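PDB 4CVU: beta-mannosidase from Trichoderma harzianum, which probably hydrolyses terminal beta-D-mannose residues from the non-reducing ends of beta-mannosides, as a family 2 glycoside hydrolase. Local coordinates for residues 596-601 with 646-651; 653-658 with 676-681; 516-521 with 551-556. All blocks are in the same frame, centred on the assembly; numbering follows the deposited sequence.

Interaction 1 of 3, residues 596-601 with 646-651. With NAG (2-acetamido-2-deoxy-beta-D-glucopyranose), chain B; NAG (2-acetamido-2-deoxy-beta-D-glucopyranose), chain C.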
loop_
_atom_site.group_PDB
_atom_site.type_symbol
_atom_site.label_atom_id
_atom_site.label_comp_id
_atom_site.label_asym_id
_atom_site.label_seq_id
_atom_site.Cartn_x
_atom_site.Cartn_y
_atom_site.Cartn_z
ATOM N N GLY A 596 27.468 -4.976 -14.555
ATOM C CA GLY A 596 26.696 -4.776 -13.303
ATOM C C GLY A 596 26.349 -5.986 -12.465
ATOM O O GLY A 596 26.796 -7.115 -12.736
ATOM N N PHE A 597 25.623 -5.701 -11.379
ATOM C CA PHE A 597 25.151 -6.647 -10.362
ATOM C C PHE A 597 23.852 -5.976 -9.855
ATOM O O PHE A 597 23.850 -4.762 -9.803
ATOM C CB PHE A 597 26.133 -6.696 -9.230
ATOM C CG PHE A 597 26.078 -7.956 -8.407
ATOM C CD1 PHE A 597 25.263 -8.071 -7.336
ATOM C CD2 PHE A 597 26.889 -9.051 -8.757
ATOM C CE1 PHE A 597 25.209 -9.233 -6.589
ATOM C CE2 PHE A 597 26.866 -10.188 -8.025
ATOM C CZ PHE A 597 26.042 -10.309 -6.939
ATOM N N ILE A 598 22.770 -6.692 -9.500
ATOM C CA ILE A 598 21.510 -6.037 -9.000
ATOM C C ILE A 598 21.527 -5.581 -7.559
ATOM O O ILE A 598 22.338 -6.111 -6.761
ATOM C CB ILE A 598 20.279 -6.913 -9.246
ATOM C CG1 ILE A 598 20.341 -8.174 -8.373
ATOM C CG2 ILE A 598 20.172 -7.292 -10.717
ATOM C CD1 ILE A 598 19.033 -8.935 -8.245
ATOM N N SER A 599 20.646 -4.654 -7.112
ATOM C CA SER A 599 20.631 -4.413 -5.717
ATOM C C SER A 599 19.162 -3.963 -5.439
ATOM O O SER A 599 18.469 -3.577 -6.379
ATOM C CB SER A 599 21.606 -3.275 -5.398
ATOM O OG SER A 599 21.145 -1.989 -5.920
ATOM N N MET A 600 18.753 -4.073 -4.182
ATOM C CA MET A 600 17.407 -3.673 -3.760
ATOM C C MET A 600 17.262 -2.201 -3.873
ATOM O O MET A 600 18.216 -1.464 -3.667
ATOM C CB MET A 600 17.220 -4.010 -2.283
ATOM C CG MET A 600 16.952 -5.408 -1.846
ATOM S SD MET A 600 15.558 -6.114 -2.631
ATOM C CE MET A 600 15.240 -7.586 -1.714
ATOM N N PRO A 601 16.021 -1.702 -4.095
ATOM C CA PRO A 601 15.894 -0.284 -3.935
ATOM C C PRO A 601 15.662 0.101 -2.460
ATOM O O PRO A 601 15.402 -0.764 -1.596
ATOM C CB PRO A 601 14.604 0.020 -4.724
ATOM C CG PRO A 601 13.772 -1.196 -4.588
ATOM C CD PRO A 601 14.802 -2.320 -4.654
ATOM N N VAL A 646 19.137 -14.723 -3.985
ATOM C CA VAL A 646 20.303 -15.422 -3.450
ATOM C C VAL A 646 21.612 -14.722 -3.809
ATOM O O VAL A 646 22.504 -14.625 -2.977
ATOM C CB VAL A 646 20.317 -16.899 -3.887
ATOM C CG1 VAL A 646 21.663 -17.591 -3.589
ATOM C CG2 VAL A 646 19.193 -17.640 -3.179
ATOM N N GLU A 647 21.739 -14.248 -5.039
ATOM C CA GLU A 647 22.956 -13.504 -5.435
ATOM C C GLU A 647 23.181 -12.310 -4.520
ATOM O O GLU A 647 24.271 -12.068 -4.012
ATOM C CB GLU A 647 22.900 -13.071 -6.892
ATOM C CG GLU A 647 23.136 -14.210 -7.902
ATOM C CD GLU A 647 22.838 -13.795 -9.349
ATOM O OE1 GLU A 647 22.470 -12.620 -9.595
ATOM O OE2 GLU A 647 22.997 -14.641 -10.264
ATOM N N MET A 648 22.131 -11.532 -4.247
ATOM C CA MET A 648 22.336 -10.396 -3.409
ATOM C C MET A 648 22.701 -10.812 -2.000
ATOM O O MET A 648 23.544 -10.171 -1.348
ATOM C CB MET A 648 21.037 -9.523 -3.415
ATOM C CG MET A 648 20.761 -8.885 -4.742
ATOM S SD MET A 648 19.331 -7.730 -4.520
ATOM C CE MET A 648 18.164 -9.039 -4.454
ATOM N N THR A 649 22.091 -11.885 -1.503
ATOM C CA THR A 649 22.282 -12.331 -0.120
ATOM C C THR A 649 23.710 -12.802 0.073
ATOM O O THR A 649 24.338 -12.472 1.083
ATOM C CB THR A 649 21.310 -13.475 0.273
ATOM O OG1 THR A 649 19.965 -13.077 0.031
ATOM C CG2 THR A 649 21.408 -13.844 1.762
ATOM N N LEU A 650 24.219 -13.554 -0.881
ATOM C CA LEU A 650 25.579 -14.054 -0.783
ATOM C C LEU A 650 26.651 -12.934 -0.854
ATOM O O LEU A 650 27.687 -12.984 -0.155
ATOM C CB LEU A 650 25.844 -15.088 -1.855
ATOM C CG LEU A 650 25.164 -16.465 -1.782
ATOM C CD1 LEU A 650 25.600 -17.332 -2.953
ATOM C CD2 LEU A 650 25.449 -17.182 -0.460
ATOM N N ALA A 651 26.396 -11.951 -1.723
ATOM C CA ALA A 651 27.243 -10.795 -1.867
ATOM C C ALA A 651 27.444 -10.084 -0.527
ATOM O O ALA A 651 28.574 -9.836 -0.125
ATOM C CB ALA A 651 26.668 -9.841 -2.908
HETATM C C1 NAG B . 16.130 -15.304 0.890
HETATM C C2 NAG B . 17.313 -15.338 1.836
HETATM C C3 NAG B . 18.442 -16.246 1.344
HETATM C C4 NAG B . 17.960 -17.619 0.864
HETATM C C5 NAG B . 16.821 -17.382 -0.077
HETATM C C6 NAG B . 16.226 -18.687 -0.612
HETATM C C7 NAG B . 17.705 -13.295 3.118
HETATM C C8 NAG B . 18.413 -11.970 3.213
HETATM N N2 NAG B . 17.885 -14.010 2.021
HETATM O O3 NAG B . 19.391 -16.417 2.370
HETATM O O4 NAG B . 18.959 -18.315 0.154
HETATM O O5 NAG B . 15.797 -16.638 0.552
HETATM O O6 NAG B . 15.753 -19.484 0.458
HETATM O O7 NAG B . 17.013 -13.677 4.071
HETATM C C1 NAG C . 19.789 -19.159 0.950
HETATM C C2 NAG C . 20.354 -20.237 0.028
HETATM C C3 NAG C . 21.376 -21.107 0.715
HETATM C C4 NAG C . 22.431 -20.246 1.376
HETATM C C5 NAG C . 21.757 -19.248 2.299
HETATM C C6 NAG C . 22.791 -18.314 2.925
HETATM C C7 NAG C . 19.029 -21.303 -1.741
HETATM C C8 NAG C . 17.829 -22.148 -2.049
HETATM N N2 NAG C . 19.265 -21.059 -0.443
HETATM O O3 NAG C . 21.994 -21.889 -0.265
HETATM O O4 NAG C . 23.325 -21.061 2.104
HETATM O O5 NAG C . 20.836 -18.449 1.574
HETATM O O6 NAG C . 22.101 -17.289 3.599
HETATM O O7 NAG C . 19.739 -20.900 -2.666
HETATM O O HOH W 1 23.335 -9.673 -9.327
#
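The loop that leads from strand 592-595 to helix 603-609 in the catalytic (beta/alpha)8-barrel region lays F597, I598 and M600 against one side of helix 638-655. I598 CG1 sits between its backbone N and carbonyl carbon (chi1 68°) and meets M648 CG at 3.7 Å, the side chains crossing at about a right angle. M648 runs extended through chi2 (-173°), which brings SD up to the loop backbone, 3.7 Å from M600 N; the bend at chi3 turns CE to I598 CD1. SD only packs there, M600 N being hydrogen-bonded to T675 OG1. The F597 ring comes in by its edge: E647 O lies in the ring plane, 3.8 Å from CZ, while A651 CB touches CE1 obliquely. Over the centre of one ring face rests a water that accepts from I598 N at 3.0 Å and donates to E647 OE1 at 3.1 Å; E647 OE2 is taken by Y629 OH. On the side of the helix where the glycan packs, T649 OG1 accepts a nearly straight bond (165°) from N2 of the chain B NAG. No direct hydrogen bond joins loop to helix: thioether and hydrocarbon contacts hold them, with a water as a polar bridge.

Interaction 2 of 3, residues 653-658 with 676-681; sequences ERYYPT and QLFQAD. With NAG (2-acetamido-2-deoxy-beta-D-glucopyranose), chain C.
Y656, the first residue to leave helical geometry at the end of helix 638-655, points its ring at helix 664-692 and is met there by L677, F678 and D681 from three directions. L677 CB lies over one face of the Y656 ring, a CH-pi contact 4.3 Å from the centroid. F678 crosses Y656 at about a right angle, its CB 3.6 Å from Y656 CE2, and this CE2 lies in the plane of the F678 ring, at its edge. At the far end Y656 OH donates to D681 OD2 at 2.5 Å; the carboxylate offers its anti lone pair, and its plane is only 25° from that of the phenol ring. F678 CG is trans to its own N (chi1 169°), which carries the phenyl ring past Y656 to Y655. Those two rings are near parallel (27°) but slid apart, so they barely overlap and meet through Y655 CD2 and F678 CE1, 3.6 Å apart. A phenylalanine in place of Y656 would probably keep the L677 and F678 contacts but leave D681 OD2 without one of its two hydroxyl partners. The other is Y886 OH. W853 and F581 flank Y655 edge-to-face. Y886 also packs on Y656 and L677, so both helices abut strand 884-890 of the C-terminal Ig-fold region here.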
loop_
_atom_site.group_PDB
_atom_site.type_symbol
_atom_site.label_atom_id
_atom_site.label_comp_id
_atom_site.label_asym_id
_atom_site.label_seq_id
_atom_site.Cartn_x
_atom_site.Cartn_y
_atom_site.Cartn_z
ATOM N N GLU A 653 26.720 -11.280 2.517
ATOM C CA GLU A 653 27.222 -12.153 3.559
ATOM C C GLU A 653 28.717 -12.291 3.433
ATOM O O GLU A 653 29.403 -12.378 4.420
ATOM C CB GLU A 653 26.573 -13.538 3.530
ATOM C CG GLU A 653 25.131 -13.563 4.019
ATOM C CD GLU A 653 24.435 -14.884 3.753
ATOM O OE1 GLU A 653 24.974 -15.762 3.030
ATOM O OE2 GLU A 653 23.346 -15.046 4.306
ATOM N N ARG A 654 29.213 -12.252 2.210
ATOM C CA ARG A 654 30.650 -12.470 1.971
ATOM C C ARG A 654 31.499 -11.259 2.329
ATOM O O ARG A 654 32.646 -11.433 2.738
ATOM C CB ARG A 654 30.904 -12.850 0.531
ATOM C CG ARG A 654 32.370 -13.151 0.230
ATOM C CD ARG A 654 32.564 -13.546 -1.231
ATOM N NE ARG A 654 32.175 -14.929 -1.510
ATOM C CZ ARG A 654 32.984 -15.995 -1.395
ATOM N NH1 ARG A 654 34.237 -15.878 -0.989
ATOM N NH2 ARG A 654 32.513 -17.199 -1.677
ATOM N N TYR A 655 30.922 -10.054 2.225
ATOM C CA TYR A 655 31.705 -8.823 2.288
ATOM C C TYR A 655 31.284 -7.776 3.312
ATOM O O TYR A 655 32.150 -7.028 3.796
ATOM C CB TYR A 655 31.740 -8.156 0.900
ATOM C CG TYR A 655 32.474 -8.969 -0.134
ATOM C CD1 TYR A 655 33.863 -9.111 -0.093
ATOM C CD2 TYR A 655 31.789 -9.589 -1.150
ATOM C CE1 TYR A 655 34.534 -9.849 -1.062
ATOM C CE2 TYR A 655 32.446 -10.332 -2.101
ATOM C CZ TYR A 655 33.809 -10.470 -2.053
ATOM O OH TYR A 655 34.435 -11.207 -3.020
ATOM N N TYR A 656 29.994 -7.729 3.649
ATOM C CA TYR A 656 29.438 -6.633 4.457
ATOM C C TYR A 656 28.732 -7.076 5.737
ATOM O O TYR A 656 28.198 -8.169 5.810
ATOM C CB TYR A 656 28.488 -5.798 3.610
ATOM C CG TYR A 656 29.211 -5.135 2.486
ATOM C CD1 TYR A 656 29.812 -3.903 2.659
ATOM C CD2 TYR A 656 29.383 -5.794 1.277
ATOM C CE1 TYR A 656 30.543 -3.296 1.630
ATOM C CE2 TYR A 656 30.104 -5.224 0.246
ATOM C CZ TYR A 656 30.692 -3.987 0.426
ATOM O OH TYR A 656 31.401 -3.470 -0.619
ATOM N N PRO A 657 28.685 -6.205 6.749
ATOM C CA PRO A 657 28.023 -6.685 7.957
ATOM C C PRO A 657 26.606 -7.105 7.590
ATOM O O PRO A 657 26.030 -6.511 6.705
ATOM C CB PRO A 657 28.056 -5.466 8.887
ATOM C CG PRO A 657 29.168 -4.605 8.350
ATOM C CD PRO A 657 29.130 -4.812 6.877
ATOM N N THR A 658 26.079 -8.129 8.261
ATOM C CA THR A 658 24.777 -8.710 7.939
ATOM C C THR A 658 23.767 -8.236 8.950
ATOM O O THR A 658 23.814 -8.652 10.113
ATOM C CB THR A 658 24.816 -10.244 8.024
ATOM O OG1 THR A 658 25.344 -10.588 9.291
ATOM C CG2 THR A 658 25.715 -10.834 6.918
ATOM N N GLN A 676 23.160 -2.484 -1.696
ATOM C CA GLN A 676 23.612 -1.317 -2.431
ATOM C C GLN A 676 25.088 -1.011 -2.223
ATOM O O GLN A 676 25.698 -0.493 -3.093
ATOM C CB GLN A 676 22.810 -0.067 -2.015
ATOM C CG GLN A 676 21.410 -0.146 -2.525
ATOM C CD GLN A 676 20.670 1.149 -2.347
ATOM O OE1 GLN A 676 21.260 2.201 -2.117
ATOM N NE2 GLN A 676 19.384 1.089 -2.539
ATOM N N LEU A 677 25.621 -1.306 -1.044
ATOM C CA LEU A 677 27.007 -1.037 -0.754
ATOM C C LEU A 677 27.871 -1.948 -1.595
ATOM O O LEU A 677 28.954 -1.534 -2.063
ATOM C CB LEU A 677 27.325 -1.270 0.720
ATOM C CG LEU A 677 26.700 -0.318 1.758
ATOM C CD1 LEU A 677 27.158 -0.749 3.131
ATOM C CD2 LEU A 677 27.074 1.144 1.504
ATOM N N PHE A 678 27.418 -3.193 -1.732
ATOM C CA PHE A 678 28.203 -4.192 -2.492
ATOM C C PHE A 678 28.219 -3.772 -3.974
ATOM O O PHE A 678 29.265 -3.691 -4.565
ATOM C CB PHE A 678 27.625 -5.600 -2.354
ATOM C CG PHE A 678 28.236 -6.555 -3.310
ATOM C CD1 PHE A 678 29.423 -7.185 -3.004
ATOM C CD2 PHE A 678 27.670 -6.764 -4.535
ATOM C CE1 PHE A 678 30.035 -8.027 -3.911
ATOM C CE2 PHE A 678 28.276 -7.580 -5.456
ATOM C CZ PHE A 678 29.460 -8.228 -5.139
ATOM N N GLN A 679 27.052 -3.398 -4.521
ATOM C CA GLN A 679 26.946 -2.944 -5.917
ATOM C C GLN A 679 27.813 -1.727 -6.165
ATOM O O GLN A 679 28.451 -1.661 -7.201
ATOM C CB GLN A 679 25.486 -2.584 -6.278
ATOM C CG GLN A 679 25.200 -2.205 -7.736
ATOM C CD GLN A 679 23.854 -1.449 -7.834
ATOM O OE1 GLN A 679 23.502 -0.795 -6.893
ATOM N NE2 GLN A 679 23.187 -1.481 -8.962
ATOM N N ALA A 680 27.757 -0.712 -5.285
ATOM C CA ALA A 680 28.573 0.501 -5.467
ATOM C C ALA A 680 30.070 0.159 -5.539
ATOM O O ALA A 680 30.790 0.633 -6.409
ATOM C CB ALA A 680 28.352 1.426 -4.344
ATOM N N ASP A 681 30.498 -0.624 -4.578
ATOM C CA ASP A 681 31.917 -0.934 -4.431
ATOM C C ASP A 681 32.395 -1.765 -5.622
ATOM O O ASP A 681 33.527 -1.600 -6.081
ATOM C CB ASP A 681 32.163 -1.638 -3.088
ATOM C CG ASP A 681 32.340 -0.651 -1.908
ATOM O OD1 ASP A 681 32.578 0.544 -2.158
ATOM O OD2 ASP A 681 32.236 -1.073 -0.716
HETATM C C1 NAG C . 19.789 -19.159 0.950
HETATM C C2 NAG C . 20.354 -20.237 0.028
HETATM C C3 NAG C . 21.376 -21.107 0.715
HETATM C C4 NAG C . 22.431 -20.246 1.376
HETATM C C5 NAG C . 21.757 -19.248 2.299
HETATM C C6 NAG C . 22.791 -18.314 2.925
HETATM C C7 NAG C . 19.029 -21.303 -1.741
HETATM C C8 NAG C . 17.829 -22.148 -2.049
HETATM N N2 NAG C . 19.265 -21.059 -0.443
HETATM O O3 NAG C . 21.994 -21.889 -0.265
HETATM O O4 NAG C . 23.325 -21.061 2.104
HETATM O O5 NAG C . 20.836 -18.449 1.574
HETATM O O6 NAG C . 22.101 -17.289 3.599
HETATM O O7 NAG C . 19.739 -20.900 -2.666
#

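Interaction 3 of 3, residues 516-521 with 551-556; sequences LFITTL and PVPIVE. With NAG (2-acetamido-2-deoxy-beta-D-glucopyranose), chain D; MAN (alpha-D-mannopyranose), chain E.
I518 of helix 506-528 packs on V552, P553 and I554, where the chain enters strand 554-556. The helix belongs to the (beta/alpha)8 barrel, one of two helices between parallel strands 481-485 and 534-535, and strand 554-556 pairs antiparallel with 545-546. At this point the helix widens into a pi-type turn, L521 N reaching L516 O at 3.0 Å. Starting from the root of the I518 side chain, CB lies 4.0 Å from V552 CG1. CG2, trans to the backbone N (CG1 has chi1 -58°), does most of the work. It touches V552 CG1 at 3.6 Å and P553 CD at 3.8 Å, and comes within 3.5 Å of I554 N, so one methyl fills the angle where the chain turns into the strand. CG1 continues in an extended chain to CD1, which stands 3.8 Å from I554 O and 4.1 Å from E556 CG, following the strand onward. The next residue, T519, packs its CA on P553 CD, and its CG2 lies close to P551 O. Beyond the contact, the strand also meets sugar: V555 CG1 brushes C6 of the chain D NAG, and O6 of that sugar donates to E556 O at 2.9 Å.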
loop_
_atom_site.group_PDB
_atom_site.type_symbol
_atom_site.label_atom_id
_atom_site.label_comp_id
_atom_site.label_asym_id
_atom_site.label_seq_id
_atom_site.Cartn_x
_atom_site.Cartn_y
_atom_site.Cartn_z
ATOM N N LEU A 516 19.485 -8.080 -43.193
ATOM C CA LEU A 516 18.651 -7.054 -42.521
ATOM C C LEU A 516 19.508 -5.948 -41.912
ATOM O O LEU A 516 19.336 -4.755 -42.237
ATOM C CB LEU A 516 17.759 -7.654 -41.428
ATOM C CG LEU A 516 16.741 -6.673 -40.809
ATOM C CD1 LEU A 516 15.908 -6.034 -41.889
ATOM C CD2 LEU A 516 15.837 -7.337 -39.773
ATOM N N PHE A 517 20.440 -6.341 -41.040
ATOM C CA PHE A 517 21.158 -5.360 -40.202
ATOM C C PHE A 517 22.352 -4.690 -40.907
ATOM O O PHE A 517 22.867 -3.683 -40.436
ATOM C CB PHE A 517 21.551 -5.988 -38.864
ATOM C CG PHE A 517 20.364 -6.375 -38.022
ATOM C CD1 PHE A 517 19.698 -5.413 -37.253
ATOM C CD2 PHE A 517 19.871 -7.659 -38.045
ATOM C CE1 PHE A 517 18.587 -5.741 -36.501
ATOM C CE2 PHE A 517 18.759 -8.001 -37.282
ATOM C CZ PHE A 517 18.111 -7.035 -36.521
ATOM N N ILE A 518 22.768 -5.198 -42.061
ATOM C CA ILE A 518 23.880 -4.551 -42.757
ATOM C C ILE A 518 23.442 -4.056 -44.151
ATOM O O ILE A 518 23.407 -2.862 -44.394
ATOM C CB ILE A 518 25.094 -5.489 -42.852
ATOM C CG1 ILE A 518 25.551 -5.922 -41.454
ATOM C CG2 ILE A 518 26.245 -4.805 -43.577
ATOM C CD1 ILE A 518 26.673 -6.949 -41.477
ATOM N N THR A 519 23.107 -4.985 -45.047
ATOM C CA THR A 519 22.721 -4.658 -46.422
ATOM C C THR A 519 21.528 -3.693 -46.429
ATOM O O THR A 519 21.620 -2.636 -47.011
ATOM C CB THR A 519 22.439 -5.933 -47.256
ATOM O OG1 THR A 519 23.520 -6.867 -47.117
ATOM C CG2 THR A 519 22.285 -5.604 -48.741
ATOM N N THR A 520 20.441 -4.004 -45.738
ATOM C CA THR A 520 19.267 -3.109 -45.765
ATOM C C THR A 520 19.506 -1.885 -44.884
ATOM O O THR A 520 19.497 -0.750 -45.364
ATOM C CB THR A 520 17.988 -3.808 -45.291
ATOM O OG1 THR A 520 17.800 -5.009 -46.030
ATOM C CG2 THR A 520 16.764 -2.911 -45.482
ATOM N N LEU A 521 19.754 -2.136 -43.602
ATOM C CA LEU A 521 19.855 -1.053 -42.621
ATOM C C LEU A 521 21.042 -0.089 -42.832
ATOM O O LEU A 521 20.861 1.116 -42.737
ATOM C CB LEU A 521 19.839 -1.617 -41.194
ATOM C CG LEU A 521 18.466 -1.759 -40.499
ATOM C CD1 LEU A 521 17.345 -2.254 -41.380
ATOM C CD2 LEU A 521 18.572 -2.643 -39.279
ATOM N N PRO A 551 28.210 -6.445 -51.840
ATOM C CA PRO A 551 26.857 -6.949 -51.596
ATOM C C PRO A 551 26.479 -6.882 -50.118
ATOM O O PRO A 551 25.341 -6.539 -49.801
ATOM C CB PRO A 551 26.887 -8.390 -52.121
ATOM C CG PRO A 551 28.310 -8.728 -52.336
ATOM C CD PRO A 551 29.076 -7.449 -52.484
ATOM N N VAL A 552 27.428 -7.196 -49.238
ATOM C CA VAL A 552 27.311 -6.874 -47.794
ATOM C C VAL A 552 28.320 -5.759 -47.464
ATOM O O VAL A 552 29.519 -6.037 -47.317
ATOM C CB VAL A 552 27.582 -8.087 -46.894
ATOM C CG1 VAL A 552 27.129 -7.776 -45.471
ATOM C CG2 VAL A 552 26.903 -9.344 -47.436
ATOM N N PRO A 553 27.848 -4.497 -47.382
ATOM C CA PRO A 553 28.723 -3.299 -47.376
ATOM C C PRO A 553 29.643 -3.150 -46.160
ATOM O O PRO A 553 30.609 -2.388 -46.221
ATOM C CB PRO A 553 27.721 -2.130 -47.419
ATOM C CG PRO A 553 26.429 -2.695 -46.919
ATOM C CD PRO A 553 26.416 -4.131 -47.342
ATOM N N ILE A 554 29.310 -3.820 -45.048
ATOM C CA ILE A 554 30.178 -3.884 -43.878
ATOM C C ILE A 554 30.604 -5.335 -43.712
ATOM O O ILE A 554 29.790 -6.192 -43.451
ATOM C CB ILE A 554 29.473 -3.388 -42.587
ATOM C CG1 ILE A 554 28.926 -1.967 -42.791
ATOM C CG2 ILE A 554 30.455 -3.430 -41.406
ATOM C CD1 ILE A 554 28.287 -1.322 -41.583
ATOM N N VAL A 555 31.878 -5.610 -43.917
ATOM C CA VAL A 555 32.390 -6.973 -43.807
ATOM C C VAL A 555 32.877 -7.110 -42.358
ATOM O O VAL A 555 33.954 -6.619 -42.003
ATOM C CB VAL A 555 33.523 -7.248 -44.825
ATOM C CG1 VAL A 555 34.119 -8.631 -44.641
ATOM C CG2 VAL A 555 33.019 -7.078 -46.258
ATOM N N GLU A 556 32.033 -7.719 -41.527
ATOM C CA GLU A 556 32.362 -7.962 -40.085
ATOM C C GLU A 556 33.522 -8.915 -39.891
ATOM O O GLU A 556 33.682 -9.860 -40.631
ATOM C CB GLU A 556 31.150 -8.494 -39.360
ATOM C CG GLU A 556 30.035 -7.467 -39.172
ATOM C CD GLU A 556 30.446 -6.419 -38.161
ATOM O OE1 GLU A 556 30.257 -6.669 -36.935
ATOM O OE2 GLU A 556 31.008 -5.387 -38.577
HETATM C C1 NAG D . 35.292 -14.185 -41.165
HETATM C C2 NAG D . 34.195 -15.193 -40.831
HETATM C C3 NAG D . 33.331 -15.553 -42.036
HETATM C C4 NAG D . 32.849 -14.285 -42.729
HETATM C C5 NAG D . 34.031 -13.370 -43.025
HETATM C C6 NAG D . 33.595 -12.030 -43.598
HETATM C C7 NAG D . 34.846 -16.587 -38.931
HETATM C C8 NAG D . 35.563 -17.836 -38.493
HETATM N N2 NAG D . 34.822 -16.362 -40.251
HETATM O O3 NAG D . 32.251 -16.345 -41.565
HETATM O O4 NAG D . 32.196 -14.559 -43.949
HETATM O O5 NAG D . 34.696 -13.072 -41.823
HETATM O O6 NAG D . 32.636 -11.437 -42.773
HETATM O O7 NAG D . 34.309 -15.844 -38.089
HETATM C C1 MAN E . 24.645 -3.433 -57.570
HETATM C C2 MAN E . 24.500 -4.423 -58.730
HETATM C C3 MAN E . 23.573 -5.538 -58.281
HETATM C C4 MAN E . 24.248 -6.200 -57.076
HETATM C C5 MAN E . 24.326 -5.164 -55.960
HETATM C C6 MAN E . 24.957 -5.752 -54.698
HETATM O O2 MAN E . 25.777 -4.959 -59.060
HETATM O O3 MAN E . 23.352 -6.445 -59.335
HETATM O O4 MAN E . 23.528 -7.326 -56.651
HETATM O O5 MAN E . 25.129 -4.088 -56.415
HETATM O O6 MAN E . 25.698 -4.755 -54.007
#

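Along the chain the order is interaction 3, then 1, then 2. Interactions 1 and 2 have centres 9 Å apart and both use helix 638-655. They also touch directly: S599 OG probably bonds Q679 OE1, M600 O probably bonds Q676 NE2, and F597 meets F678 edge-to-face. Loop 596-601 and helices 638-655 and 664-692 thus form one continuous buried cluster, and a single sugar, the chain C NAG, touches both contacts. Interaction 3, about 40 and 45 Å from their centres, lies on an earlier helix of the barrel region. All three contacts are buried between protein segments yet have glycan sugars at their margins.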